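Local coordinates for DNA helicase uvsW (Enterobacteria phage T4, PDB 1RIF), which couples ATP hydrolysis to 3'-5' translocation and unwinding of duplex DNA during recombination-dependent repair and the reorganisation of stalled phage replication forks, at residues Lys94-Asp97 / Glu98-Ser101; Lys220-Phe223 / Ser224-Met228; Leu236-Gly239 / Lys240-Ser243. The protein carries 1 engineered substitution. One frame throughout, in Å; residues are numbered along the deposited sequence.

Contact 1: Lys94-Asp97 / Glu98-Ser101; sequences KDFD and EWLS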
ATOM      1  N   LYS A  94     -23.523  -5.850   3.866  1.00 23.58           N
ATOM      2  CA  LYS A  94     -24.566  -5.648   4.868  1.00 25.76           C
ATOM      3  C   LYS A  94     -23.967  -5.247   6.210  1.00 25.92           C
ATOM      4  O   LYS A  94     -24.428  -4.298   6.852  1.00 25.30           O
ATOM      5  CB  LYS A  94     -25.376  -6.928   5.057  1.00 28.08           C
ATOM      6  CG  LYS A  94     -26.605  -6.759   5.930  1.00 34.07           C
ATOM      7  CD  LYS A  94     -27.702  -5.997   5.182  1.00 39.96           C
ATOM      8  CE  LYS A  94     -28.983  -5.832   6.017  1.00 42.19           C
ATOM      9  NZ  LYS A  94     -29.673  -7.118   6.365  1.00 44.19           N
ATOM     10  N   ASP A  95     -22.943  -5.973   6.644  1.00 25.07           N
ATOM     11  CA  ASP A  95     -22.327  -5.659   7.922  1.00 25.87           C
ATOM     12  C   ASP A  95     -21.468  -4.407   7.832  1.00 25.31           C
ATOM     13  O   ASP A  95     -21.263  -3.711   8.833  1.00 25.27           O
ATOM     14  CB  ASP A  95     -21.519  -6.848   8.440  1.00 27.77           C
ATOM     15  CG  ASP A  95     -22.409  -8.016   8.849  1.00 31.33           C
ATOM     16  OD1 ASP A  95     -23.438  -7.782   9.524  1.00 32.11           O
ATOM     17  OD2 ASP A  95     -22.083  -9.168   8.502  1.00 32.76           O
ATOM     18  N   PHE A  96     -20.974  -4.110   6.634  1.00 22.95           N
ATOM     19  CA  PHE A  96     -20.170  -2.915   6.456  1.00 22.19           C
ATOM     20  C   PHE A  96     -21.081  -1.721   6.662  1.00 22.53           C
ATOM     21  O   PHE A  96     -20.744  -0.790   7.387  1.00 23.80           O
ATOM     22  CB  PHE A  96     -19.579  -2.846   5.047  1.00 19.72           C
ATOM     23  CG  PHE A  96     -18.853  -1.561   4.759  1.00 16.43           C
ATOM     24  CD1 PHE A  96     -17.720  -1.209   5.481  1.00 17.21           C
ATOM     25  CD2 PHE A  96     -19.300  -0.704   3.763  1.00 16.67           C
ATOM     26  CE1 PHE A  96     -17.040  -0.021   5.215  1.00 16.20           C
ATOM     27  CE2 PHE A  96     -18.624   0.484   3.491  1.00 17.44           C
ATOM     28  CZ  PHE A  96     -17.491   0.824   4.220  1.00 16.79           C
ATOM     29  N   ASP A  97     -22.244  -1.746   6.020  1.00 23.84           N
ATOM     30  CA  ASP A  97     -23.173  -0.638   6.152  1.00 24.41           C
ATOM     31  C   ASP A  97     -23.631  -0.492   7.593  1.00 24.80           C
ATOM     32  O   ASP A  97     -23.802   0.629   8.075  1.00 24.91           O
ATOM     33  CB  ASP A  97     -24.358  -0.811   5.206  1.00 25.59           C
ATOM     34  CG  ASP A  97     -23.953  -0.700   3.744  1.00 26.91           C
ATOM     35  OD1 ASP A  97     -23.079   0.139   3.412  1.00 26.81           O
ATOM     36  OD2 ASP A  97     -24.522  -1.447   2.922  1.00 28.06           O
ATOM     37  N   GLU A  98     -23.816  -1.620   8.279  1.00 26.05           N
ATOM     38  CA  GLU A  98     -24.207  -1.606   9.689  1.00 28.71           C
ATOM     39  C   GLU A  98     -23.111  -0.893  10.488  1.00 27.37           C
ATOM     40  O   GLU A  98     -23.390  -0.034  11.327  1.00 27.48           O
ATOM     41  CB  GLU A  98     -24.361  -3.034  10.209  1.00 32.46           C
ATOM     42  CG  GLU A  98     -25.783  -3.425  10.568  1.00 40.55           C
ATOM     43  CD  GLU A  98     -26.029  -4.929  10.389  1.00 44.61           C
ATOM     44  OE1 GLU A  98     -25.310  -5.739  11.026  1.00 45.76           O
ATOM     45  OE2 GLU A  98     -26.941  -5.296   9.606  1.00 45.48           O
ATOM     46  N   TRP A  99     -21.861  -1.261  10.217  1.00 24.33           N
ATOM     47  CA  TRP A  99     -20.719  -0.654  10.887  1.00 22.35           C
ATOM     48  C   TRP A  99     -20.688   0.855  10.636  1.00 23.52           C
ATOM     49  O   TRP A  99     -20.466   1.640  11.558  1.00 22.87           O
ATOM     50  CB  TRP A  99     -19.425  -1.286  10.384  1.00 20.21           C
ATOM     51  CG  TRP A  99     -18.178  -0.643  10.922  1.00 17.49           C
ATOM     52  CD1 TRP A  99     -17.666  -0.764  12.180  1.00 16.75           C
ATOM     53  CD2 TRP A  99     -17.292   0.227  10.207  1.00 16.91           C
ATOM     54  NE1 TRP A  99     -16.510  -0.022  12.297  1.00 16.14           N
ATOM     55  CE2 TRP A  99     -16.259   0.597  11.100  1.00 16.36           C
ATOM     56  CE3 TRP A  99     -17.269   0.735   8.896  1.00 14.89           C
ATOM     57  CZ2 TRP A  99     -15.212   1.450  10.725  1.00 15.30           C
ATOM     58  CZ3 TRP A  99     -16.228   1.584   8.526  1.00 14.79           C
ATOM     59  CH2 TRP A  99     -15.215   1.932   9.438  1.00 13.41           C
ATOM     60  N   LEU A 100     -20.918   1.256   9.389  1.00 21.92           N
ATOM     61  CA  LEU A 100     -20.914   2.671   9.028  1.00 21.15           C
ATOM     62  C   LEU A 100     -22.000   3.480   9.726  1.00 22.09           C
ATOM     63  O   LEU A 100     -21.804   4.652  10.042  1.00 22.31           O
ATOM     64  CB  LEU A 100     -21.094   2.843   7.519  1.00 19.60           C
ATOM     65  CG  LEU A 100     -19.902   2.674   6.574  1.00 17.81           C
ATOM     66  CD1 LEU A 100     -20.397   2.839   5.143  1.00 16.76           C
ATOM     67  CD2 LEU A 100     -18.808   3.701   6.904  1.00 16.56           C
ATOM     68  N   SER A 101     -23.152   2.862   9.958  1.00 23.35           N
ATOM     69  CA  SER A 101     -24.258   3.568  10.584  1.00 24.53           C
ATOM     70  C   SER A 101     -24.070   3.825  12.073  1.00 24.06           C
ATOM     71  O   SER A 101     -24.817   4.599  12.654  1.00 25.67           O
ATOM     72  CB  SER A 101     -25.574   2.821  10.344  1.00 24.75           C
ATOM     73  OG  SER A 101     -25.550   1.544  10.952  1.00 28.22           O
TER

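Contact 2: Lys220-Phe223 / Ser224-Met228; sequences KEWF and SQFGM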
ATOM      1  N   LYS A 220      14.501  -1.008   8.836  1.00 24.41           N
ATOM      2  CA  LYS A 220      13.644  -2.009   8.223  1.00 24.75           C
ATOM      3  C   LYS A 220      12.698  -2.607   9.260  1.00 25.85           C
ATOM      4  O   LYS A 220      11.511  -2.803   8.994  1.00 24.75           O
ATOM      5  CB  LYS A 220      14.490  -3.122   7.597  1.00 26.25           C
ATOM      6  CG  LYS A 220      15.195  -2.754   6.261  1.00 28.82           C
ATOM      7  CD  LYS A 220      16.251  -1.639   6.399  1.00 26.67           C
ATOM      8  CE  LYS A 220      17.450  -2.051   7.282  1.00 22.39           C
ATOM      9  NZ  LYS A 220      17.925  -0.885   8.066  1.00 11.47           N
ATOM     10  N   GLU A 221      13.230  -2.883  10.447  1.00 25.89           N
ATOM     11  CA  GLU A 221      12.449  -3.466  11.532  1.00 25.55           C
ATOM     12  C   GLU A 221      11.317  -2.559  12.039  1.00 25.76           C
ATOM     13  O   GLU A 221      10.319  -3.041  12.577  1.00 25.70           O
ATOM     14  CB  GLU A 221      13.385  -3.848  12.682  1.00 27.16           C
ATOM     15  CG  GLU A 221      14.471  -2.821  12.960  1.00 30.52           C
ATOM     16  CD  GLU A 221      15.839  -3.230  12.411  1.00 32.52           C
ATOM     17  OE1 GLU A 221      15.909  -3.705  11.250  1.00 31.05           O
ATOM     18  OE2 GLU A 221      16.844  -3.060  13.150  1.00 31.65           O
ATOM     19  N   TRP A 222      11.470  -1.251  11.855  1.00 24.27           N
ATOM     20  CA  TRP A 222      10.464  -0.286  12.287  1.00 23.19           C
ATOM     21  C   TRP A 222       9.112  -0.518  11.610  1.00 24.15           C
ATOM     22  O   TRP A 222       8.059  -0.225  12.186  1.00 23.62           O
ATOM     23  CB  TRP A 222      10.940   1.135  11.979  1.00 23.48           C
ATOM     24  CG  TRP A 222       9.979   2.221  12.398  1.00 22.90           C
ATOM     25  CD1 TRP A 222       9.795   2.708  13.658  1.00 21.34           C
ATOM     26  CD2 TRP A 222       9.111   2.987  11.540  1.00 22.90           C
ATOM     27  NE1 TRP A 222       8.877   3.736  13.641  1.00 22.63           N
ATOM     28  CE2 TRP A 222       8.443   3.928  12.355  1.00 22.41           C
ATOM     29  CE3 TRP A 222       8.839   2.971  10.164  1.00 22.50           C
ATOM     30  CZ2 TRP A 222       7.519   4.851  11.837  1.00 23.04           C
ATOM     31  CZ3 TRP A 222       7.915   3.894   9.649  1.00 21.75           C
ATOM     32  CH2 TRP A 222       7.272   4.817  10.487  1.00 21.90           C
ATOM     33  N   PHE A 223       9.142  -1.054  10.392  1.00 23.38           N
ATOM     34  CA  PHE A 223       7.921  -1.295   9.629  1.00 22.36           C
ATOM     35  C   PHE A 223       7.126  -2.538  10.022  1.00 23.43           C
ATOM     36  O   PHE A 223       6.002  -2.721   9.555  1.00 23.18           O
ATOM     37  CB  PHE A 223       8.242  -1.357   8.130  1.00 20.64           C
ATOM     38  CG  PHE A 223       8.824  -0.081   7.583  1.00 20.79           C
ATOM     39  CD1 PHE A 223      10.189   0.186   7.693  1.00 18.19           C
ATOM     40  CD2 PHE A 223       8.000   0.874   6.995  1.00 19.08           C
ATOM     41  CE1 PHE A 223      10.725   1.386   7.229  1.00 19.57           C
ATOM     42  CE2 PHE A 223       8.529   2.083   6.527  1.00 20.07           C
ATOM     43  CZ  PHE A 223       9.893   2.339   6.644  1.00 19.19           C
ATOM     44  N   SER A 224       7.690  -3.387  10.879  1.00 24.20           N
ATOM     45  CA  SER A 224       6.995  -4.616  11.287  1.00 24.34           C
ATOM     46  C   SER A 224       5.748  -4.345  12.131  1.00 23.03           C
ATOM     47  O   SER A 224       4.834  -5.164  12.180  1.00 22.77           O
ATOM     48  CB  SER A 224       7.945  -5.527  12.069  1.00 26.26           C
ATOM     49  OG  SER A 224       9.089  -5.850  11.296  1.00 31.83           O
ATOM     50  N   GLN A 225       5.719  -3.186  12.783  1.00 22.80           N
ATOM     51  CA  GLN A 225       4.605  -2.798  13.644  1.00 21.62           C
ATOM     52  C   GLN A 225       3.333  -2.388  12.920  1.00 19.94           C
ATOM     53  O   GLN A 225       2.295  -2.238  13.555  1.00 18.52           O
ATOM     54  CB  GLN A 225       5.030  -1.649  14.554  1.00 22.06           C
ATOM     55  CG  GLN A 225       5.556  -0.435  13.812  1.00 23.07           C
ATOM     56  CD  GLN A 225       6.079   0.632  14.755  1.00 24.76           C
ATOM     57  OE1 GLN A 225       7.018   1.364  14.430  1.00 23.90           O
ATOM     58  NE2 GLN A 225       5.462   0.734  15.926  1.00 24.59           N
ATOM     59  N   PHE A 226       3.397  -2.222  11.603  1.00 18.12           N
ATOM     60  CA  PHE A 226       2.216  -1.790  10.866  1.00 18.79           C
ATOM     61  C   PHE A 226       1.358  -2.876  10.240  1.00 17.42           C
ATOM     62  O   PHE A 226       1.869  -3.784   9.587  1.00 18.93           O
ATOM     63  CB  PHE A 226       2.620  -0.764   9.806  1.00 17.06           C
ATOM     64  CG  PHE A 226       3.261   0.460  10.387  1.00 20.54           C
ATOM     65  CD1 PHE A 226       4.646   0.618  10.365  1.00 20.11           C
ATOM     66  CD2 PHE A 226       2.487   1.423  11.028  1.00 18.47           C
ATOM     67  CE1 PHE A 226       5.248   1.716  10.977  1.00 19.98           C
ATOM     68  CE2 PHE A 226       3.080   2.527  11.645  1.00 19.64           C
ATOM     69  CZ  PHE A 226       4.462   2.673  11.621  1.00 18.91           C
ATOM     70  N   GLY A 227       0.048  -2.777  10.465  1.00 15.77           N
ATOM     71  CA  GLY A 227      -0.885  -3.734   9.904  1.00 14.99           C
ATOM     72  C   GLY A 227      -1.571  -3.150   8.678  1.00 14.84           C
ATOM     73  O   GLY A 227      -2.082  -3.873   7.817  1.00 13.79           O
ATOM     74  N   MET A 228      -1.587  -1.823   8.609  1.00 14.65           N
ATOM     75  CA  MET A 228      -2.192  -1.114   7.495  1.00 15.73           C
ATOM     76  C   MET A 228      -1.324   0.082   7.135  1.00 15.54           C
ATOM     77  O   MET A 228      -0.751   0.721   8.006  1.00 15.66           O
ATOM     78  CB  MET A 228      -3.598  -0.634   7.856  1.00 16.87           C
ATOM     79  CG  MET A 228      -4.279   0.171   6.756  1.00 17.73           C
ATOM     80  SD  MET A 228      -5.914   0.807   7.226  1.00 18.10           S
ATOM     81  CE  MET A 228      -6.926  -0.670   6.999  1.00 16.30           C
TER
HETATM   82  O   HOH W   1       4.581  -4.616   8.475  1.00 17.94           O

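Contact 3: Leu236-Gly239 / Lys240-Ser243; sequences LATG and KSIS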
ATOM      1  N   LEU A 236       3.205  10.022  -6.754  1.00 21.57           N
ATOM      2  CA  LEU A 236       4.356  10.877  -6.507  1.00 20.94           C
ATOM      3  C   LEU A 236       5.476  10.078  -5.852  1.00 21.34           C
ATOM      4  O   LEU A 236       6.598  10.559  -5.703  1.00 24.07           O
ATOM      5  CB  LEU A 236       3.949  12.047  -5.617  1.00 19.35           C
ATOM      6  CG  LEU A 236       2.854  12.937  -6.208  1.00 19.77           C
ATOM      7  CD1 LEU A 236       2.373  13.916  -5.155  1.00 18.75           C
ATOM      8  CD2 LEU A 236       3.381  13.662  -7.438  1.00 18.00           C
ATOM      9  N   ALA A 237       5.165   8.851  -5.455  1.00 22.80           N
ATOM     10  CA  ALA A 237       6.156   7.989  -4.823  1.00 22.22           C
ATOM     11  C   ALA A 237       7.146   7.505  -5.878  1.00 22.28           C
ATOM     12  O   ALA A 237       6.766   7.266  -7.024  1.00 22.57           O
ATOM     13  CB  ALA A 237       5.469   6.802  -4.172  1.00 21.07           C
ATOM     14  N   THR A 238       8.414   7.367  -5.496  1.00 22.69           N
ATOM     15  CA  THR A 238       9.437   6.885  -6.428  1.00 21.83           C
ATOM     16  C   THR A 238       9.692   5.392  -6.220  1.00 21.42           C
ATOM     17  O   THR A 238       9.371   4.828  -5.168  1.00 20.48           O
ATOM     18  CB  THR A 238      10.773   7.631  -6.263  1.00 20.07           C
ATOM     19  OG1 THR A 238      11.351   7.304  -4.994  1.00 21.35           O
ATOM     20  CG2 THR A 238      10.559   9.138  -6.348  1.00 20.31           C
ATOM     21  N   GLY A 239      10.273   4.761  -7.237  1.00 21.57           N
ATOM     22  CA  GLY A 239      10.557   3.342  -7.170  1.00 19.95           C
ATOM     23  C   GLY A 239      11.602   3.054  -6.128  1.00 18.79           C
ATOM     24  O   GLY A 239      11.636   1.971  -5.551  1.00 20.62           O
ATOM     25  N   LYS A 240      12.457   4.037  -5.890  1.00 18.79           N
ATOM     26  CA  LYS A 240      13.513   3.906  -4.903  1.00 19.70           C
ATOM     27  C   LYS A 240      12.904   3.839  -3.505  1.00 19.85           C
ATOM     28  O   LYS A 240      13.296   3.006  -2.685  1.00 19.99           O
ATOM     29  CB  LYS A 240      14.475   5.088  -5.011  1.00 21.39           C
ATOM     30  CG  LYS A 240      15.689   4.976  -4.101  1.00 26.61           C
ATOM     31  CD  LYS A 240      16.691   6.094  -4.362  1.00 31.43           C
ATOM     32  CE  LYS A 240      17.427   5.882  -5.698  1.00 37.14           C
ATOM     33  NZ  LYS A 240      16.539   5.810  -6.917  1.00 38.49           N
ATOM     34  N   SER A 241      11.938   4.717  -3.242  1.00 19.71           N
ATOM     35  CA  SER A 241      11.260   4.744  -1.952  1.00 20.62           C
ATOM     36  C   SER A 241      10.538   3.418  -1.728  1.00 21.62           C
ATOM     37  O   SER A 241      10.723   2.759  -0.706  1.00 22.37           O
ATOM     38  CB  SER A 241      10.246   5.894  -1.905  1.00 19.92           C
ATOM     39  OG  SER A 241      10.895   7.146  -1.787  1.00 20.45           O
ATOM     40  N   ILE A 242       9.716   3.035  -2.698  1.00 22.39           N
ATOM     41  CA  ILE A 242       8.955   1.796  -2.625  1.00 22.01           C
ATOM     42  C   ILE A 242       9.853   0.604  -2.359  1.00 23.08           C
ATOM     43  O   ILE A 242       9.666  -0.112  -1.376  1.00 22.74           O
ATOM     44  CB  ILE A 242       8.172   1.547  -3.938  1.00 22.05           C
ATOM     45  CG1 ILE A 242       7.107   2.640  -4.118  1.00 21.51           C
ATOM     46  CG2 ILE A 242       7.555   0.152  -3.924  1.00 20.68           C
ATOM     47  CD1 ILE A 242       6.385   2.599  -5.452  1.00 20.69           C
ATOM     48  N   SER A 243      10.835   0.386  -3.226  1.00 23.24           N
ATOM     49  CA  SER A 243      11.717  -0.752  -3.039  1.00 24.76           C
ATOM     50  C   SER A 243      12.507  -0.638  -1.744  1.00 25.39           C
ATOM     51  O   SER A 243      13.013  -1.634  -1.226  1.00 27.30           O
ATOM     52  CB  SER A 243      12.658  -0.920  -4.246  1.00 25.63           C
ATOM     53  OG  SER A 243      13.368   0.263  -4.538  1.00 28.40           O
TER
HETATM   54  O   HOH W   2       8.785   8.619  -2.916  1.00 24.54           O

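Contact 1: Lys94-Asp97 / Glu98-Ser101
Phe96, Trp99 and Leu100 form an apolar cluster along the short amphipathic helix 93-101, a worked example of how i to i+3 and i to i+4 spacing gathers side chains on one flank of an alpha-helix. In Phe96 the first torsion sets CG opposite the backbone N (chi1 174°), carrying the ring forward along the helix to meet the two later side chains from different directions. Leu100 comes over a face: its CG sits above the ring, displaced toward the rim, in a CH-pi contact, and its branch CD1 presses on CE2 of Phe96 at 3.4 Å. Trp99 arrives differently. Its six-membered ring and that of Phe96 are turned only 28° apart yet slid so far that they barely overlap, and the touch is one of ring rims, Phe96 CE1 lying 3.8 Å from both CE3 and CZ3 of Trp99. The cluster faces helix 116-128, where Val122, Phe123 and Leu126 receive Phe96, while the indole NE1 of Trp99 is hydrogen-bonded to Glu154.

The polar flank is more mixed. The side chains of Asp95 and Glu98 run side by side and point the same way, but their carboxylate planes are turned 73° apart, with Asp95 OD1 and Glu98 OE1 only 3.2 Å from each other, an unfavourable pairing that probably raises the proton affinity of one of them. Lys94 NZ, 4.6 Å from Glu98 OE2, may ease this without making contact. Asp97 turns instead to Arg93, in a salt bridge one helical turn back. Beneath the side chains run the regular i to i+4 backbone bonds, such as Leu100 N to Phe96 O at 2.9 Å. The Ser101 hydroxyl turns back on the preceding turn, OG donating to Glu98 O over 2.7 Å.

Contact 2: Lys220-Phe223 / Ser224-Met228
The 3-10 turn at 220-223 delivers the chain into strand 226-232 of the parallel RecA-like sheet, the strand that ends at Asp232 of the predicted DEAH box, and Trp222 and Phe226 mark the join. Phe226 points its edge at a face of the indole: the planes stand 65° apart in a T-shaped pair, and CE1 of Phe226 comes within 3.7 Å of CZ3 of Trp222. The amide end of Gln225 lies over the same face, toward the five-membered ring. The indole is placed there by a first torsion that sets CG of Trp222 opposite the backbone N (chi1 -179°), swinging the ring forward along the chain.

Beneath the rings the backbone is closed by Ser224 N donating to Glu221 O at 3.1 Å, and by a long, weak bond of 3.4 Å from Phe226 N to Phe223 O. A water bridges two carbonyls, donating to Phe223 O at 2.6 Å and to Phe226 O at 3.0 Å. Phe226 rests on Leu161 of strand 159-163 and Val208 of strand 207-210, the latter also touching Trp222, while Phe223 packs on Leu249; beyond the turn, Gly227 bonds to Lys159 and Phe254, in the strands flanking its own.

Contact 3: Leu236-Gly239 / Lys240-Ser243
Peptide units are the flat groups where Thr238 and Gly239 meet the first turn of helix 239-245, and the bonds differ in how they approach the carbonyl planes. At Thr238 O the donor Ile242 N, 3.1 Å away, lies 17° out of the plane and its N-H points almost perfectly at the oxygen. Gly239 O is gripped twice by one residue: Ser243 N reaches it at 2.9 Å, tilted 32° from the plane, and Ser243 OG at 2.6 Å, less tilted. The hydroxyl gets there because chi1 of Ser243, 54°, sets OG between the backbone N and the carbonyl carbon, turned back toward the preceding turn.

Thr238 closes the start of the helix. Its OG1 accepts from Ser241 N at 3.2 Å, the capping bond of a threonine N-cap; OG1 lies between the backbone N and the carbonyl carbon, which turns it toward the helix start, and CG2 is anti to the carbonyl carbon. In a full capping box the Ser241 side chain would take the Thr238 N-H directly; here a water stands between, accepting from Thr238 N at 2.9 Å and hydrogen-bonded to Ser241 OG at 2.8 Å.

On the apolar side, Ala237 CB meets Ile242 CG1 loosely at 4.5 Å, and both residues reach Tyr272 of helix 269-276, Ala237 through its carbonyl oxygen. Ala237 also touches Trp212. Residue before the cap and fourth residue of the helix thus occupy the positions of a hydrophobic staple, here a loose one, which with the threonine N-cap is a recognised helix-start arrangement, in this case for the helix following the predicted DEAH box.

The three contacts follow one another along this N-terminal piece of the helicase; contacts 2 and 3 both lie in the helicase ATP-binding region. These two are neighbours, about 17 Å between centres and about 7 Å between nearest atoms; strand 226-232, which begins in contact 2, leads through the predicted DEAH box to contact 3. Contact 1 stands apart, its centre about 29 Å from that of contact 2 and about 35 Å from that of contact 3. Neither contact 1 nor contact 3 reaches the predicted ATP site, which contains the engineered substitution: the side chains of Phe96 and Leu135 are about 12 Å apart, as are those of Ala237 and Arg141. A bound gold ion lies about 7 Å from the side chain of Ala237.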